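Local atomic coordinates of poly A polymerase (Aquifex aeolicus, PDB entry 4WBY), a protein that adds the terminal adenosine to tRNA ending in CC, using ATP and magnesium, and so completes the CCA terminus. Residues 7-10 / 11-15. Sequence-based numbering, arbitrary orientation.
Sequences ENIE and EIARE. With SO4 (sulfate ion), chain F.
Glu10 and Arg14, one turn apart, form a salt bridge in which the carboxylate and guanidinium planes are nearly perpendicular, 86° apart, although the bond itself is almost straight. Arg14 NE donates to Glu10 OE2 at 2.8 Å. The oxygen lies in the guanidinium plane, but the nitrogen approaches it from above the carboxylate plane. Glu10 CG lies anti to the backbone N (chi1 162°), and a bend at chi2 (78°) brings the carboxylate over the next turn. Tyr134 serves both residues: its OH is hydrogen-bonded to Glu10 OE1, and Arg14 makes a cation-pi contact with it. An alanine at Glu10 would probably leave Arg14 NE without this acceptor and Tyr134 OH without its carboxylate mate.

Two waters link the backbone of the two segments. One bridges Glu7 O to Glu11 N, 2.9 Å from that nitrogen. The other bridges Asn8 O to Ile12 N, at 3.0 Å from each atom. Direct i to i+4 bonding then takes over: Ala13 N donates to Ile9 O and Arg14 N to Glu10 O, both at 2.9 Å. Glu7 N donates a hydrogen bond to O4 of a sulfate ion, probably from the crystallisation liquor.

On the buried side, Ile9 CG2 lies 4.2 Å from Ala13 CB. Ile9 also packs on Val43, near ATP-binding Val33, while Ile12 touches Leu85 and Leu87 of strand 85-91. The arrangement is an i to i+4 Glu-Arg salt bridge on a helix packed against the mixed sheet of the nucleotidyltransferase head domain.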
ATOM      1  N   GLU A   7     -21.106  -8.669  11.851  1.00 18.30           N
ATOM      2  CA  GLU A   7     -21.501 -10.033  12.176  1.00 19.30           C
ATOM      3  C   GLU A   7     -20.314 -10.989  12.220  1.00 17.57           C
ATOM      4  O   GLU A   7     -20.317 -11.926  13.012  1.00 19.95           O
ATOM      5  CB  GLU A   7     -22.546 -10.539  11.173  1.00 28.40           C
ATOM      6  CG  GLU A   7     -23.939  -9.988  11.425  1.00 36.74           C
ATOM      7  CD  GLU A   7     -25.015 -10.691  10.611  1.00 47.86           C
ATOM      8  OE1 GLU A   7     -26.064 -10.066  10.358  1.00 52.07           O
ATOM      9  OE2 GLU A   7     -24.816 -11.865  10.232  1.00 51.58           O
ATOM     10  N   ASN A   8     -19.294 -10.764  11.392  1.00 17.49           N
ATOM     11  CA  ASN A   8     -18.182 -11.712  11.372  1.00 18.81           C
ATOM     12  C   ASN A   8     -17.243 -11.569  12.575  1.00 17.33           C
ATOM     13  O   ASN A   8     -16.437 -12.453  12.830  1.00 21.32           O
ATOM     14  CB  ASN A   8     -17.387 -11.597  10.064  1.00 19.64           C
ATOM     15  CG  ASN A   8     -16.626 -10.299   9.955  1.00 17.82           C
ATOM     16  OD1 ASN A   8     -17.157  -9.235  10.259  1.00 19.96           O
ATOM     17  ND2 ASN A   8     -15.370 -10.378   9.509  1.00 20.83           N
ATOM     18  N   ILE A   9     -17.374 -10.470  13.319  1.00 15.23           N
ATOM     19  CA  ILE A   9     -16.534 -10.178  14.484  1.00 16.15           C
ATOM     20  C   ILE A   9     -17.313 -10.315  15.801  1.00 14.90           C
ATOM     21  O   ILE A   9     -16.725 -10.430  16.867  1.00 15.17           O
ATOM     22  CB  ILE A   9     -15.962  -8.735  14.381  1.00 17.01           C
ATOM     23  CG1 ILE A   9     -15.119  -8.588  13.115  1.00 21.05           C
ATOM     24  CG2 ILE A   9     -15.125  -8.339  15.596  1.00 24.21           C
ATOM     25  CD1 ILE A   9     -14.677  -7.180  12.907  1.00 25.65           C
ATOM     26  N   GLU A  10     -18.639 -10.330  15.712  1.00 14.29           N
ATOM     27  CA  GLU A  10     -19.509 -10.266  16.885  1.00 15.86           C
ATOM     28  C   GLU A  10     -19.226 -11.341  17.940  1.00 15.61           C
ATOM     29  O   GLU A  10     -19.098 -11.026  19.123  1.00 15.76           O
ATOM     30  CB  GLU A  10     -20.972 -10.338  16.427  1.00 18.14           C
ATOM     31  CG  GLU A  10     -21.982 -10.714  17.506  1.00 21.05           C
ATOM     32  CD  GLU A  10     -22.338  -9.566  18.443  1.00 21.74           C
ATOM     33  OE1 GLU A  10     -21.755  -8.467  18.319  1.00 23.06           O
ATOM     34  OE2 GLU A  10     -23.219  -9.772  19.313  1.00 24.03           O
ATOM     35  N   GLU A  11     -19.111 -12.602  17.535  1.00 16.45           N
ATOM     36  CA  GLU A  11     -18.909 -13.670  18.521  1.00 17.72           C
ATOM     37  C   GLU A  11     -17.624 -13.476  19.321  1.00 15.91           C
ATOM     38  O   GLU A  11     -17.621 -13.583  20.551  1.00 17.75           O
ATOM     39  CB  GLU A  11     -18.897 -15.045  17.847  1.00 22.19           C
ATOM     40  CG  GLU A  11     -20.250 -15.512  17.350  1.00 31.88           C
ATOM     41  CD  GLU A  11     -20.259 -16.984  16.964  1.00 42.56           C
ATOM     42  OE1 GLU A  11     -19.217 -17.657  17.124  1.00 44.53           O
ATOM     43  OE2 GLU A  11     -21.310 -17.469  16.495  1.00 49.54           O
ATOM     44  N   ILE A  12     -16.533 -13.162  18.633  1.00 15.28           N
ATOM     45  CA  ILE A  12     -15.261 -12.953  19.309  1.00 15.95           C
ATOM     46  C   ILE A  12     -15.281 -11.663  20.137  1.00 15.43           C
ATOM     47  O   ILE A  12     -14.769 -11.638  21.254  1.00 14.77           O
ATOM     48  CB  ILE A  12     -14.088 -12.934  18.295  1.00 17.71           C
ATOM     49  CG1 ILE A  12     -13.858 -14.338  17.732  1.00 22.85           C
ATOM     50  CG2 ILE A  12     -12.801 -12.423  18.946  1.00 20.61           C
ATOM     51  CD1 ILE A  12     -13.503 -15.382  18.787  1.00 26.65           C
ATOM     52  N   ALA A  13     -15.876 -10.598  19.603  1.00 13.94           N
ATOM     53  CA  ALA A  13     -15.970  -9.347  20.357  1.00 14.79           C
ATOM     54  C   ALA A  13     -16.704  -9.555  21.693  1.00 15.15           C
ATOM     55  O   ALA A  13     -16.246  -9.095  22.749  1.00 14.61           O
ATOM     56  CB  ALA A  13     -16.679  -8.284  19.528  1.00 15.19           C
ATOM     57  N   ARG A  14     -17.837 -10.258  21.649  1.00 14.72           N
ATOM     58  CA  ARG A  14     -18.585 -10.566  22.865  1.00 14.84           C
ATOM     59  C   ARG A  14     -17.717 -11.335  23.855  1.00 14.92           C
ATOM     60  O   ARG A  14     -17.677 -11.017  25.050  1.00 14.98           O
ATOM     61  CB  ARG A  14     -19.840 -11.388  22.542  1.00 15.92           C
ATOM     62  CG  ARG A  14     -20.932 -10.635  21.802  1.00 16.28           C
ATOM     63  CD  ARG A  14     -21.709  -9.697  22.715  1.00 17.37           C
ATOM     64  NE  ARG A  14     -22.779  -9.046  21.969  1.00 18.00           N
ATOM     65  CZ  ARG A  14     -23.635  -8.176  22.492  1.00 18.19           C
ATOM     66  NH1 ARG A  14     -23.552  -7.855  23.774  1.00 18.58           N
ATOM     67  NH2 ARG A  14     -24.571  -7.624  21.732  1.00 23.16           N
ATOM     68  N   GLU A  15     -17.030 -12.358  23.351  1.00 14.97           N
ATOM     69  CA  GLU A  15     -16.219 -13.216  24.202  1.00 14.74           C
ATOM     70  C   GLU A  15     -15.045 -12.458  24.817  1.00 13.63           C
ATOM     71  O   GLU A  15     -14.711 -12.665  25.982  1.00 15.65           O
ATOM     72  CB  GLU A  15     -15.711 -14.420  23.414  1.00 16.85           C
ATOM     73  CG  GLU A  15     -14.980 -15.430  24.285  1.00 17.76           C
ATOM     74  CD  GLU A  15     -14.656 -16.707  23.549  1.00 20.46           C
ATOM     75  OE1 GLU A  15     -14.764 -16.716  22.307  1.00 21.90           O
ATOM     76  OE2 GLU A  15     -14.271 -17.685  24.213  1.00 23.28           O
TER
HETATM   77  S   SO4 F2005     -22.188  -6.691   8.987  1.00 39.23           S
HETATM   78  O1  SO4 F2005     -21.423  -5.486   9.324  1.00 39.98           O
HETATM   79  O2  SO4 F2005     -23.249  -6.344   8.039  1.00 42.70           O
HETATM   80  O3  SO4 F2005     -21.286  -7.673   8.380  1.00 48.04           O
HETATM   81  O4  SO4 F2005     -22.791  -7.253  10.187  1.00 38.56           O
HETATM   82  O   HOH W   1     -19.226 -13.622  14.776  1.00 22.03           O
HETATM   83  O   HOH W   2     -16.445 -13.578  15.613  1.00 18.88           O